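Local coordinates for protein putative N-acetylmuramoyl-L-alanine amidase,autolysin cwp6 (Peptoclostridium difficile, PDB 5J72) that is probably a zinc-dependent N-acetylmuramoyl-L-alanine amidase, an autolysin that cleaves peptidoglycan and is held to the cell wall by CWB2 repeats, at residues S11-S16 against A412-Q417; Y69-E74 against T107-I112; K127-V132 against V426-A431; L363-V368 against L387-L392. All blocks are in the same frame, centred on the assembly; numbering follows the deposited sequence. Where two conformers were deposited one is given.

Interaction 1: S11-S16 against A412-Q417; sequences SVVLGS and AETVYQ
With CG beside its own backbone N (chi1 -62°) and the chain extended from there, Glu413 reaches along the turn of segment 11-16 and sets its carboxylate at Ser16. Val13 has CG1 beside its backbone N (chi1 -60°), and its two methyls both touch Glu413: CG1 lies 3.4 Å from Glu413 O, and CG2 rests against Glu413 CB at 3.7 Å. At the far end, Ser16 OG is 2.9 Å from Glu413 OE1, although its single proton has another possible acceptor. That hydroxyl has a second, clearer role, since it takes the N-H of Val13 in a bond of 2.9 Å that is almost straight (168°). The carboxylate thus meets a hydroxyl already fixed by the turn. Glu413 OE2 is linked to Gly15 O through a water that lies within bonding distance of both.

Further along, the two strands stand too far apart to pair, and two waters bridge them. Thr414 OG1 binds both. One continues to Ser11 OG and Val12 O, the other to Ser11 O, which it meets at 2.8 Å. Tyr416 brings its hydroxyl to 3.9 Å from Ser11 CB. Strand 11-13 instead bonds edge to edge with strand 106-113, through Thr107 and Glu109.

Val13 to Ser16 form a type II beta turn, with Gly15 at the positive phi usual for its third position. The turn and strand 11-13 set the N-terminal domain against strand 411-418 of a CWB2 repeat, a water-bridged domain interface.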
loop_
_atom_site.group_PDB
_atom_site.type_symbol
_atom_site.label_atom_id
_atom_site.label_comp_id
_atom_site.label_asym_id
_atom_site.label_seq_id
_atom_site.Cartn_x
_atom_site.Cartn_y
_atom_site.Cartn_z
ATOM N N SER A 11 -4.392 -8.019 17.647
ATOM C CA SER A 11 -4.967 -6.680 17.909
ATOM C C SER A 11 -6.288 -6.635 17.129
ATOM O O SER A 11 -6.286 -6.888 15.903
ATOM C CB SER A 11 -4.000 -5.597 17.434
ATOM O OG SER A 11 -4.513 -4.314 17.735
ATOM N N VAL A 12 -7.421 -6.374 17.797
ATOM C CA VAL A 12 -8.722 -6.390 17.129
ATOM C C VAL A 12 -9.557 -5.160 17.585
ATOM O O VAL A 12 -9.041 -4.353 18.355
ATOM C CB VAL A 12 -9.492 -7.717 17.474
ATOM C CG1 VAL A 12 -8.687 -8.938 16.970
ATOM C CG2 VAL A 12 -9.739 -7.834 18.982
ATOM N N VAL A 13 -10.777 -5.062 17.103
ATOM C CA VAL A 13 -11.716 -4.022 17.572
ATOM C C VAL A 13 -13.044 -4.772 17.677
ATOM O O VAL A 13 -13.173 -5.896 17.249
ATOM C CB VAL A 13 -11.864 -2.798 16.599
ATOM C CG1 VAL A 13 -10.507 -2.092 16.377
ATOM C CG2 VAL A 13 -12.372 -3.280 15.254
ATOM N N LEU A 14 -14.064 -4.135 18.240
ATOM C CA LEU A 14 -15.396 -4.764 18.309
ATOM C C LEU A 14 -15.867 -5.098 16.911
ATOM O O LEU A 14 -15.832 -4.202 16.012
ATOM C CB LEU A 14 -16.339 -3.729 19.026
ATOM C CG LEU A 14 -17.763 -4.274 19.257
ATOM C CD1 LEU A 14 -17.778 -5.425 20.324
ATOM C CD2 LEU A 14 -18.637 -3.097 19.801
ATOM N N GLY A 15 -16.270 -6.351 16.684
ATOM C CA GLY A 15 -16.732 -6.791 15.382
ATOM C C GLY A 15 -15.638 -7.485 14.563
ATOM O O GLY A 15 -15.929 -8.011 13.496
ATOM N N SER A 16 -14.377 -7.481 15.014
ATOM C CA SER A 16 -13.341 -8.188 14.192
ATOM C C SER A 16 -13.593 -9.667 14.131
ATOM O O SER A 16 -14.240 -10.273 15.003
ATOM C CB SER A 16 -11.939 -8.035 14.796
ATOM O OG SER A 16 -11.491 -6.692 14.785
ATOM N N ALA A 412 -10.497 0.622 7.774
ATOM C CA ALA A 412 -9.640 -0.502 8.183
ATOM C C ALA A 412 -9.871 -0.589 9.704
ATOM O O ALA A 412 -9.869 0.451 10.378
ATOM C CB ALA A 412 -8.177 -0.195 7.930
ATOM N N GLU A 413 -10.006 -1.817 10.257
ATOM C CA GLU A 413 -10.208 -1.929 11.730
ATOM C C GLU A 413 -9.012 -1.507 12.501
ATOM O O GLU A 413 -9.148 -0.809 13.495
ATOM C CB GLU A 413 -10.548 -3.378 12.075
ATOM C CG GLU A 413 -11.830 -3.761 11.387
ATOM C CD GLU A 413 -12.141 -5.257 11.494
ATOM O OE1 GLU A 413 -11.300 -6.019 11.974
ATOM O OE2 GLU A 413 -13.244 -5.652 11.091
ATOM N N THR A 414 -7.807 -1.890 12.054
ATOM C CA THR A 414 -6.577 -1.561 12.740
ATOM C C THR A 414 -5.527 -1.042 11.755
ATOM O O THR A 414 -5.407 -1.609 10.651
ATOM C CB THR A 414 -5.986 -2.846 13.396
ATOM O OG1 THR A 414 -7.008 -3.426 14.234
ATOM C CG2 THR A 414 -4.732 -2.573 14.215
ATOM N N VAL A 415 -4.757 -0.061 12.167
ATOM C CA VAL A 415 -3.726 0.466 11.312
ATOM C C VAL A 415 -2.438 0.112 11.977
ATOM O O VAL A 415 -2.234 0.403 13.164
ATOM C CB VAL A 415 -3.855 2.012 11.165
ATOM C CG1 VAL A 415 -2.623 2.582 10.435
ATOM C CG2 VAL A 415 -5.130 2.372 10.443
ATOM N N TYR A 416 -1.527 -0.561 11.255
ATOM C CA TYR A 416 -0.257 -0.854 11.838
ATOM C C TYR A 416 0.771 0.071 11.292
ATOM O O TYR A 416 0.891 0.162 10.064
ATOM C CB TYR A 416 0.209 -2.279 11.486
ATOM C CG TYR A 416 -0.649 -3.348 12.119
ATOM C CD1 TYR A 416 -0.216 -4.040 13.231
ATOM C CD2 TYR A 416 -1.881 -3.690 11.575
ATOM C CE1 TYR A 416 -1.004 -5.075 13.799
ATOM C CE2 TYR A 416 -2.660 -4.708 12.127
ATOM C CZ TYR A 416 -2.211 -5.391 13.235
ATOM O OH TYR A 416 -3.040 -6.399 13.726
ATOM N N GLN A 417 1.512 0.736 12.128
ATOM C CA GLN A 417 2.570 1.627 11.654
ATOM C C GLN A 417 3.888 0.869 11.708
ATOM O O GLN A 417 4.380 0.473 12.767
ATOM C CB GLN A 417 2.647 2.872 12.555
ATOM C CG GLN A 417 3.862 3.723 12.291
ATOM C CD GLN A 417 3.791 4.979 13.199
ATOM O OE1 GLN A 417 2.851 5.132 13.969
ATOM N NE2 GLN A 417 4.774 5.892 13.086
HETATM O O HOH W 1 -6.777 -3.091 16.983
HETATM O O HOH W 2 -7.664 -6.026 13.620
HETATM O O HOH W 3 -15.156 -7.803 10.728
#

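Interaction 2: Y69-E74 against T107-I112; sequences YLNVWE and TQEFII
Gln108 and Trp73 meet where strands 106-113 and 72-82 of the N-terminal domain run antiparallel, with Val72 opposite Thr107 as a non-hydrogen-bonded pair. From the backbone of Gln108, CB already lies 3.8 Å from Trp73 NE1. CG stands anti to the backbone N (chi1 -178°), and the extended chain carries CD along the edge of the indole, in the plane of the ring. At the tip, OE1 accepts the indole N-H, with Trp73 NE1 2.8 Å from Gln108 OE1. The oxygen sits close to the ring plane, but the N-H comes in from above the plane of the amide, ring and amide being turned 37° from each other. The other half of the amide, NE2, donates to Lys65 O, so both ends of this buried group are bound and its rotation is set.

The backbones are joined alongside. Gln108 N gives a nearly linear bond to Asn71 O (2.8 Å, 170°), and Thr107 CA adds a C-H contact to that oxygen at 3.4 Å. On the face carrying Val72 and Thr107, Val72 CG2 touches Thr107 OG1 at 3.9 Å.

Asn71, just before the strand, points its amide at the partner chain. Its ND2 makes a weak bond to Gln108 O at 3.2 Å and packs against the methyl of Thr107. The same nitrogen donates to a water 2.9 Å from Asn71 ND2, and that water in turn donates to Glu109 OE2.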
loop_
_atom_site.group_PDB
_atom_site.type_symbol
_atom_site.label_atom_id
_atom_site.label_comp_id
_atom_site.label_asym_id
_atom_site.label_seq_id
_atom_site.Cartn_x
_atom_site.Cartn_y
_atom_site.Cartn_z
ATOM N N TYR A 69 -14.597 -3.450 31.419
ATOM C CA TYR A 69 -13.332 -3.030 32.033
ATOM C C TYR A 69 -12.264 -3.979 31.507
ATOM O O TYR A 69 -12.559 -5.184 31.339
ATOM C CB TYR A 69 -13.444 -3.170 33.595
ATOM C CG TYR A 69 -12.173 -2.875 34.371
ATOM C CD1 TYR A 69 -11.509 -1.667 34.228
ATOM C CD2 TYR A 69 -11.641 -3.820 35.269
ATOM C CE1 TYR A 69 -10.346 -1.398 34.938
ATOM C CE2 TYR A 69 -10.490 -3.545 35.992
ATOM C CZ TYR A 69 -9.849 -2.343 35.816
ATOM O OH TYR A 69 -8.697 -2.091 36.510
ATOM N N LEU A 70 -11.047 -3.411 31.286
ATOM C CA LEU A 70 -9.895 -4.121 30.668
ATOM C C LEU A 70 -10.213 -4.374 29.186
ATOM O O LEU A 70 -11.347 -4.209 28.707
ATOM C CB LEU A 70 -9.506 -5.473 31.346
ATOM C CG LEU A 70 -9.319 -5.368 32.856
ATOM C CD1 LEU A 70 -8.812 -6.678 33.520
ATOM C CD2 LEU A 70 -8.301 -4.283 33.051
ATOM N N ASN A 71 -9.186 -4.732 28.420
ATOM C CA ASN A 71 -9.423 -4.945 26.998
ATOM C C ASN A 71 -8.486 -5.992 26.426
ATOM O O ASN A 71 -8.121 -5.938 25.223
ATOM C CB ASN A 71 -9.266 -3.589 26.211
ATOM C CG ASN A 71 -7.825 -3.085 26.148
ATOM O OD1 ASN A 71 -6.972 -3.439 26.971
ATOM N ND2 ASN A 71 -7.457 -2.272 25.133
ATOM N N VAL A 72 -8.109 -6.968 27.258
ATOM C CA VAL A 72 -7.255 -8.054 26.730
ATOM C C VAL A 72 -7.987 -9.375 26.978
ATOM O O VAL A 72 -8.317 -9.684 28.143
ATOM C CB VAL A 72 -5.880 -8.078 27.422
ATOM C CG1 VAL A 72 -5.076 -9.294 26.886
ATOM C CG2 VAL A 72 -5.126 -6.750 27.143
ATOM N N TRP A 73 -8.256 -10.127 25.923
ATOM C CA TRP A 73 -8.900 -11.413 26.011
ATOM C C TRP A 73 -7.841 -12.447 26.351
ATOM O O TRP A 73 -6.857 -12.556 25.617
ATOM C CB TRP A 73 -9.527 -11.766 24.648
ATOM C CG TRP A 73 -10.642 -10.893 24.305
ATOM C CD1 TRP A 73 -10.653 -9.879 23.379
ATOM C CD2 TRP A 73 -11.942 -10.877 24.938
ATOM N NE1 TRP A 73 -11.873 -9.212 23.434
ATOM C CE2 TRP A 73 -12.681 -9.815 24.375
ATOM C CE3 TRP A 73 -12.554 -11.684 25.925
ATOM C CZ2 TRP A 73 -14.001 -9.530 24.769
ATOM C CZ3 TRP A 73 -13.872 -11.405 26.314
ATOM C CH2 TRP A 73 -14.575 -10.340 25.744
ATOM N N GLU A 74 -8.038 -13.208 27.431
ATOM C CA GLU A 74 -7.039 -14.200 27.892
ATOM C C GLU A 74 -7.629 -15.572 27.787
ATOM O O GLU A 74 -8.759 -15.806 28.228
ATOM C CB GLU A 74 -6.688 -13.917 29.371
ATOM C CG GLU A 74 -6.019 -12.538 29.456
ATOM C CD GLU A 74 -5.492 -12.177 30.867
ATOM O OE1 GLU A 74 -5.295 -13.048 31.668
ATOM O OE2 GLU A 74 -5.294 -10.994 31.131
ATOM N N THR A 107 -5.594 -8.063 22.157
ATOM C CA THR A 107 -6.024 -6.761 22.643
ATOM C C THR A 107 -7.131 -6.201 21.758
ATOM O O THR A 107 -6.991 -6.130 20.515
ATOM C CB THR A 107 -4.804 -5.812 22.672
ATOM O OG1 THR A 107 -3.813 -6.406 23.491
ATOM C CG2 THR A 107 -5.169 -4.450 23.236
ATOM N N GLN A 108 -8.236 -5.794 22.384
ATOM C CA GLN A 108 -9.367 -5.202 21.654
ATOM C C GLN A 108 -9.315 -3.709 21.861
ATOM O O GLN A 108 -9.620 -3.179 22.943
ATOM C CB GLN A 108 -10.701 -5.783 22.167
ATOM C CG GLN A 108 -11.914 -5.241 21.402
ATOM C CD GLN A 108 -13.117 -6.109 21.720
ATOM O OE1 GLN A 108 -13.033 -7.331 21.744
ATOM N NE2 GLN A 108 -14.305 -5.482 21.894
ATOM N N GLU A 109 -8.934 -2.976 20.814
ATOM C CA GLU A 109 -8.831 -1.516 20.908
ATOM C C GLU A 109 -10.118 -0.903 20.367
ATOM O O GLU A 109 -11.002 -1.611 19.891
ATOM C CB GLU A 109 -7.695 -1.033 20.001
ATOM C CG GLU A 109 -6.412 -1.778 20.231
ATOM C CD GLU A 109 -5.596 -1.150 21.375
ATOM O OE1 GLU A 109 -4.417 -1.511 21.517
ATOM O OE2 GLU A 109 -6.127 -0.320 22.115
ATOM N N PHE A 110 -10.224 0.421 20.427
ATOM C CA PHE A 110 -11.404 1.087 19.890
ATOM C C PHE A 110 -11.042 2.397 19.204
ATOM O O PHE A 110 -9.965 2.929 19.450
ATOM C CB PHE A 110 -12.480 1.315 20.989
ATOM C CG PHE A 110 -12.038 2.240 22.093
ATOM C CD1 PHE A 110 -11.460 1.739 23.243
ATOM C CD2 PHE A 110 -12.223 3.614 21.985
ATOM C CE1 PHE A 110 -11.051 2.585 24.260
ATOM C CE2 PHE A 110 -11.812 4.468 22.999
ATOM C CZ PHE A 110 -11.223 3.948 24.131
ATOM N N ILE A 111 -11.909 2.879 18.335
ATOM C CA ILE A 111 -11.686 4.154 17.588
ATOM C C ILE A 111 -11.554 5.282 18.573
ATOM O O ILE A 111 -12.442 5.426 19.434
ATOM C CB ILE A 111 -12.909 4.350 16.673
ATOM C CG1 ILE A 111 -12.755 3.414 15.455
ATOM C CG2 ILE A 111 -13.000 5.840 16.229
ATOM C CD1 ILE A 111 -14.154 3.178 14.759
ATOM N N ILE A 112 -10.523 6.068 18.470
ATOM C CA ILE A 112 -10.352 7.135 19.424
ATOM C C ILE A 112 -10.788 8.482 18.830
ATOM O O ILE A 112 -10.929 8.623 17.612
ATOM C CB ILE A 112 -8.909 7.233 19.950
ATOM C CG1 ILE A 112 -7.934 7.506 18.840
ATOM C CG2 ILE A 112 -8.542 5.925 20.702
ATOM C CD1 ILE A 112 -6.491 7.330 19.340
HETATM O O HOH W 4 -4.896 -0.928 24.837
#

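Interaction 3: K127-V132 against V426-A431; sequences KTSAPV and VINSIA
Ala130 N donates to Ala431 O at 2.9 Å, the one hydrogen bond between segments 127-132 and 426-431. This is a strand-and-helix contact: strand 128-135 pairs in parallel with strand 411-418, and helix 424-433, which follows 411-418, packs on both. The N-H points straight at the oxygen (168°) but approaches from well above the carbonyl plane, 57° out of it and not on a lone pair. Two carbons also approach this oxygen: Ser129 CA makes a C-H contact of 3.6 Å with Ala431 O, and Ala130 CB lies a little farther off.

Small side chains let the backbones come this close. The methyl of Ala431 faces the strand, with its CB 3.6 Å from Ala130 O and equally near a methyl of Val132. Val132 stands with CG1 anti to its backbone N (chi1 170°), which spreads its two methyls along the helix, one over Ala431 and the other towards Ile427 one turn earlier. Ile427 also packs on Val415 and Gln417, joining the helix to strand 411-418. Thr128 OG1, on the other side of the strand, is hydrogen-bonded to Ser435 OG just beyond the helix.

At the rim, Asn428, its CG anti to the backbone N, carries its amide toward segment 127-132, leaving ND2 3.8 Å from Ser129 OG. Val132 CG1 meets Ile427 CG1 at 4.1 Å.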
loop_
_atom_site.group_PDB
_atom_site.type_symbol
_atom_site.label_atom_id
_atom_site.label_comp_id
_atom_site.label_asym_id
_atom_site.label_seq_id
_atom_site.Cartn_x
_atom_site.Cartn_y
_atom_site.Cartn_z
ATOM N N LYS A 127 -12.861 14.499 15.682
ATOM C CA LYS A 127 -12.295 13.718 14.592
ATOM C C LYS A 127 -11.940 12.333 15.179
ATOM O O LYS A 127 -11.297 12.256 16.215
ATOM C CB LYS A 127 -11.039 14.403 14.034
ATOM C CG LYS A 127 -11.355 15.618 13.184
ATOM N N THR A 128 -12.366 11.273 14.544
ATOM C CA THR A 128 -12.083 9.943 15.065
ATOM C C THR A 128 -10.981 9.262 14.290
ATOM O O THR A 128 -10.785 9.605 13.113
ATOM C CB THR A 128 -13.310 9.115 14.927
ATOM O OG1 THR A 128 -13.671 9.079 13.551
ATOM C CG2 THR A 128 -14.455 9.643 15.795
ATOM N N SER A 129 -10.275 8.298 14.905
ATOM C CA SER A 129 -9.273 7.583 14.122
ATOM C C SER A 129 -9.215 6.109 14.507
ATOM O O SER A 129 -9.460 5.756 15.669
ATOM C CB SER A 129 -7.906 8.213 14.301
ATOM O OG SER A 129 -7.496 8.341 15.649
ATOM N N ALA A 130 -8.933 5.243 13.499
ATOM C CA ALA A 130 -8.772 3.800 13.741
ATOM C C ALA A 130 -7.620 3.629 14.661
ATOM O O ALA A 130 -6.654 4.396 14.607
ATOM C CB ALA A 130 -8.509 3.089 12.405
ATOM N N PRO A 131 -7.644 2.648 15.591
ATOM C CA PRO A 131 -6.486 2.507 16.487
ATOM C C PRO A 131 -5.177 2.152 15.714
ATOM O O PRO A 131 -5.229 1.396 14.738
ATOM C CB PRO A 131 -6.917 1.349 17.434
ATOM C CG PRO A 131 -7.969 0.557 16.602
ATOM C CD PRO A 131 -8.716 1.689 15.901
ATOM N N VAL A 132 -4.048 2.672 16.170
ATOM C CA VAL A 132 -2.772 2.433 15.512
ATOM C C VAL A 132 -1.913 1.547 16.371
ATOM O O VAL A 132 -1.720 1.826 17.569
ATOM C CB VAL A 132 -2.112 3.819 15.304
ATOM C CG1 VAL A 132 -0.661 3.723 14.846
ATOM C CG2 VAL A 132 -2.926 4.631 14.296
ATOM N N VAL A 426 1.155 12.321 9.606
ATOM C CA VAL A 426 0.853 11.437 8.468
ATOM C C VAL A 426 0.104 10.156 8.874
ATOM O O VAL A 426 -0.940 9.854 8.296
ATOM C CB VAL A 426 2.240 11.127 7.851
ATOM C CG1 VAL A 426 2.096 10.154 6.668
ATOM C CG2 VAL A 426 2.906 12.454 7.416
ATOM N N ILE A 427 0.640 9.435 9.875
ATOM C CA ILE A 427 -0.035 8.188 10.284
ATOM C C ILE A 427 -1.453 8.531 10.861
ATOM O O ILE A 427 -2.450 7.843 10.567
ATOM C CB ILE A 427 0.894 7.400 11.281
ATOM C CG1 ILE A 427 0.275 5.988 11.553
ATOM C CG2 ILE A 427 1.101 8.168 12.593
ATOM C CD1 ILE A 427 0.379 5.084 10.240
ATOM N N ASN A 428 -1.561 9.636 11.614
ATOM C CA ASN A 428 -2.868 9.993 12.170
ATOM C C ASN A 428 -3.836 10.382 11.107
ATOM O O ASN A 428 -5.022 10.107 11.222
ATOM C CB ASN A 428 -2.746 11.160 13.207
ATOM C CG ASN A 428 -4.147 11.599 13.619
ATOM O OD1 ASN A 428 -4.653 12.626 13.128
ATOM N ND2 ASN A 428 -4.889 10.814 14.421
ATOM N N SER A 429 -3.342 11.018 10.002
ATOM C CA SER A 429 -4.238 11.372 8.896
ATOM C C SER A 429 -4.799 10.109 8.283
ATOM O O SER A 429 -5.984 9.994 7.980
ATOM C CB SER A 429 -3.466 12.147 7.803
ATOM O OG SER A 429 -4.287 12.320 6.672
ATOM N N ILE A 430 -3.896 9.124 8.048
ATOM C CA ILE A 430 -4.358 7.869 7.456
ATOM C C ILE A 430 -5.358 7.123 8.390
ATOM O O ILE A 430 -6.387 6.606 7.933
ATOM C CB ILE A 430 -3.109 6.988 7.192
ATOM C CG1 ILE A 430 -2.356 7.575 5.952
ATOM C CG2 ILE A 430 -3.577 5.524 6.852
ATOM C CD1 ILE A 430 -0.901 7.057 5.864
ATOM N N ALA A 431 -5.006 7.055 9.670
ATOM C CA ALA A 431 -5.864 6.379 10.682
ATOM C C ALA A 431 -7.241 7.108 10.771
ATOM O O ALA A 431 -8.272 6.437 10.895
ATOM C CB ALA A 431 -5.125 6.364 12.008
#

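Interaction 4: L363-V368 against L387-L392; sequences LSAMLV and LKAPIL
Leu363 and Pro390 meet at an angle, a branch of the leucine on the rim of the proline ring, with CD1 3.9 Å from Pro390 CG. In the conformer described here, Met366 crosses the same ring at about a right angle: its chain is bent twice beyond CG, laying SD over Pro390 CG and beside Leu392 CB. That arrangement is less certain, because the methionine was modelled in two conformers.

On the face of Leu367 and Ile391, Leu367 turns back against the loop. Its CD1 reaches 3.8 Å from Ala389 CB and also touches the end of Leu387, while its CB lies beside Ile391 CG1. Ala365 and Ala389 face each other methyl to methyl, CB to CB at 3.7 Å. On the other face, Val368 and Leu392 are side by side, both covered by Ile430.

Parallel strand pairing fixes this register. Leu367 N donates to Pro390 O at 2.9 Å and Leu392 N to Leu367 O at 2.8 Å, both nearly along the C=O axis. The pairing closes the beta-alpha-beta unit of strand 362-370, helix 375-387 and strand 391-394, where Lys388 ends the helix in a Schellman motif.

Polar chemistry gathers at that end: two waters donate to Lys388 O, one bound to Ser364 N and the other to Ser364 OG. Away from it, the side chains that meet are apolar, and the backbone supplies two strand bonds; Ala365 O is buried with no partner in the model, a polar cost the packing has to bear.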
loop_
_atom_site.group_PDB
_atom_site.type_symbol
_atom_site.label_atom_id
_atom_site.label_comp_id
_atom_site.label_asym_id
_atom_site.label_seq_id
_atom_site.Cartn_x
_atom_site.Cartn_y
_atom_site.Cartn_z
ATOM N N LEU A 363 -11.647 -3.013 5.294
ATOM C CA LEU A 363 -10.480 -3.889 5.391
ATOM C C LEU A 363 -10.325 -4.350 6.851
ATOM O O LEU A 363 -10.797 -3.665 7.757
ATOM C CB LEU A 363 -9.241 -3.089 4.994
ATOM C CG LEU A 363 -9.311 -2.497 3.563
ATOM C CD1 LEU A 363 -8.094 -1.560 3.423
ATOM C CD2 LEU A 363 -9.367 -3.606 2.504
ATOM N N SER A 364 -9.668 -5.471 7.076
ATOM C CA SER A 364 -9.441 -5.894 8.462
ATOM C C SER A 364 -8.291 -5.053 9.022
ATOM O O SER A 364 -8.185 -4.877 10.228
ATOM C CB SER A 364 -9.039 -7.363 8.487
ATOM O OG SER A 364 -7.851 -7.492 7.712
ATOM N N ALA A 365 -7.402 -4.547 8.152
ATOM C CA ALA A 365 -6.278 -3.754 8.649
ATOM C C ALA A 365 -5.581 -3.035 7.524
ATOM O O ALA A 365 -5.882 -3.308 6.368
ATOM C CB ALA A 365 -5.259 -4.650 9.311
ATOM N N MET A 366 -4.651 -2.137 7.864
ATOM C CA MET A 366 -3.833 -1.487 6.837
ATOM C C MET A 366 -2.533 -1.370 7.433
ATOM O O MET A 366 -2.431 -0.856 8.530
ATOM C CB MET A 366 -4.355 -0.069 6.443
ATOM C CG MET A 366 -3.443 0.638 5.409
ATOM S SD MET A 366 -3.844 0.036 3.772
ATOM C CE MET A 366 -5.287 1.069 3.393
ATOM N N LEU A 367 -1.483 -1.880 6.769
ATOM C CA LEU A 367 -0.141 -1.749 7.335
ATOM C C LEU A 367 0.537 -0.604 6.614
ATOM O O LEU A 367 0.605 -0.633 5.385
ATOM C CB LEU A 367 0.693 -3.078 7.142
ATOM C CG LEU A 367 0.285 -4.266 8.097
ATOM C CD1 LEU A 367 -0.987 -4.936 7.503
ATOM C CD2 LEU A 367 1.401 -5.320 8.225
ATOM N N VAL A 368 1.136 0.350 7.354
ATOM C CA VAL A 368 1.684 1.540 6.683
ATOM C C VAL A 368 3.171 1.633 6.839
ATOM O O VAL A 368 3.657 1.724 7.955
ATOM C CB VAL A 368 1.031 2.817 7.310
ATOM C CG1 VAL A 368 1.642 4.089 6.643
ATOM C CG2 VAL A 368 -0.476 2.769 7.102
ATOM N N LEU A 387 -2.538 -11.450 8.167
ATOM C CA LEU A 387 -3.732 -10.624 8.474
ATOM C C LEU A 387 -4.667 -10.440 7.272
ATOM O O LEU A 387 -5.782 -9.907 7.437
ATOM C CB LEU A 387 -3.263 -9.218 8.931
ATOM C CG LEU A 387 -2.378 -9.222 10.175
ATOM C CD1 LEU A 387 -1.887 -7.770 10.477
ATOM C CD2 LEU A 387 -3.237 -9.849 11.383
ATOM N N LYS A 388 -4.230 -10.865 6.057
ATOM C CA LYS A 388 -4.962 -10.731 4.796
ATOM C C LYS A 388 -5.325 -9.230 4.607
ATOM O O LYS A 388 -6.502 -8.888 4.352
ATOM C CB LYS A 388 -6.174 -11.654 4.750
ATOM C CG LYS A 388 -5.747 -13.153 4.928
ATOM C CD LYS A 388 -7.015 -14.018 4.762
ATOM C CE LYS A 388 -6.827 -15.534 4.892
ATOM N NZ LYS A 388 -5.675 -15.997 4.110
ATOM N N ALA A 389 -4.327 -8.392 4.748
ATOM C CA ALA A 389 -4.427 -6.927 4.713
ATOM C C ALA A 389 -3.336 -6.332 3.809
ATOM O O ALA A 389 -2.285 -6.924 3.611
ATOM C CB ALA A 389 -4.262 -6.348 6.127
ATOM N N PRO A 390 -3.581 -5.164 3.228
ATOM C CA PRO A 390 -2.595 -4.525 2.346
ATOM C C PRO A 390 -1.544 -3.730 3.055
ATOM O O PRO A 390 -1.708 -3.288 4.200
ATOM C CB PRO A 390 -3.453 -3.568 1.482
ATOM C CG PRO A 390 -4.688 -3.227 2.453
ATOM C CD PRO A 390 -4.895 -4.462 3.307
ATOM N N ILE A 391 -0.426 -3.522 2.341
ATOM C CA ILE A 391 0.581 -2.596 2.832
ATOM C C ILE A 391 0.415 -1.295 1.994
ATOM O O ILE A 391 0.378 -1.347 0.759
ATOM C CB ILE A 391 1.994 -3.172 2.597
ATOM C CG1 ILE A 391 2.198 -4.390 3.560
ATOM C CG2 ILE A 391 3.088 -2.088 2.868
ATOM C CD1 ILE A 391 3.551 -5.133 3.246
ATOM N N LEU A 392 0.309 -0.170 2.678
ATOM C CA LEU A 392 0.262 1.148 2.044
ATOM C C LEU A 392 1.608 1.768 2.226
ATOM O O LEU A 392 2.142 1.712 3.336
ATOM C CB LEU A 392 -0.789 1.986 2.774
ATOM C CG LEU A 392 -1.012 3.358 2.090
ATOM C CD1 LEU A 392 -2.467 3.692 2.180
ATOM C CD2 LEU A 392 -0.114 4.388 2.820
HETATM O O HOH W 5 -8.104 -6.423 4.672
HETATM O O HOH W 6 -8.596 -9.590 5.997
#

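How the interactions relate
Interactions 1, 3 and 4 meet around strand 411-418. It lies beside strand 362-370 of interaction 4 and, on its other edge, beside strand 128-135 of interaction 3; their centres are about 10 Å and 12 Å from that of interaction 1. Interaction 2 lies farther into the N-terminal domain, its centre about 20 Å from that of interaction 4, and reaches interaction 1 where strand 106-113 pairs with strand 11-13. Along the chain, interactions 2 and 4 nest inside the loop closed by interaction 1, whereas interaction 3 crosses it. Strand 128-135 pairs with strands 411-418 and 106-113, so it connects the N-terminal domain's strands to those of the CWB2 repeat at 340-427.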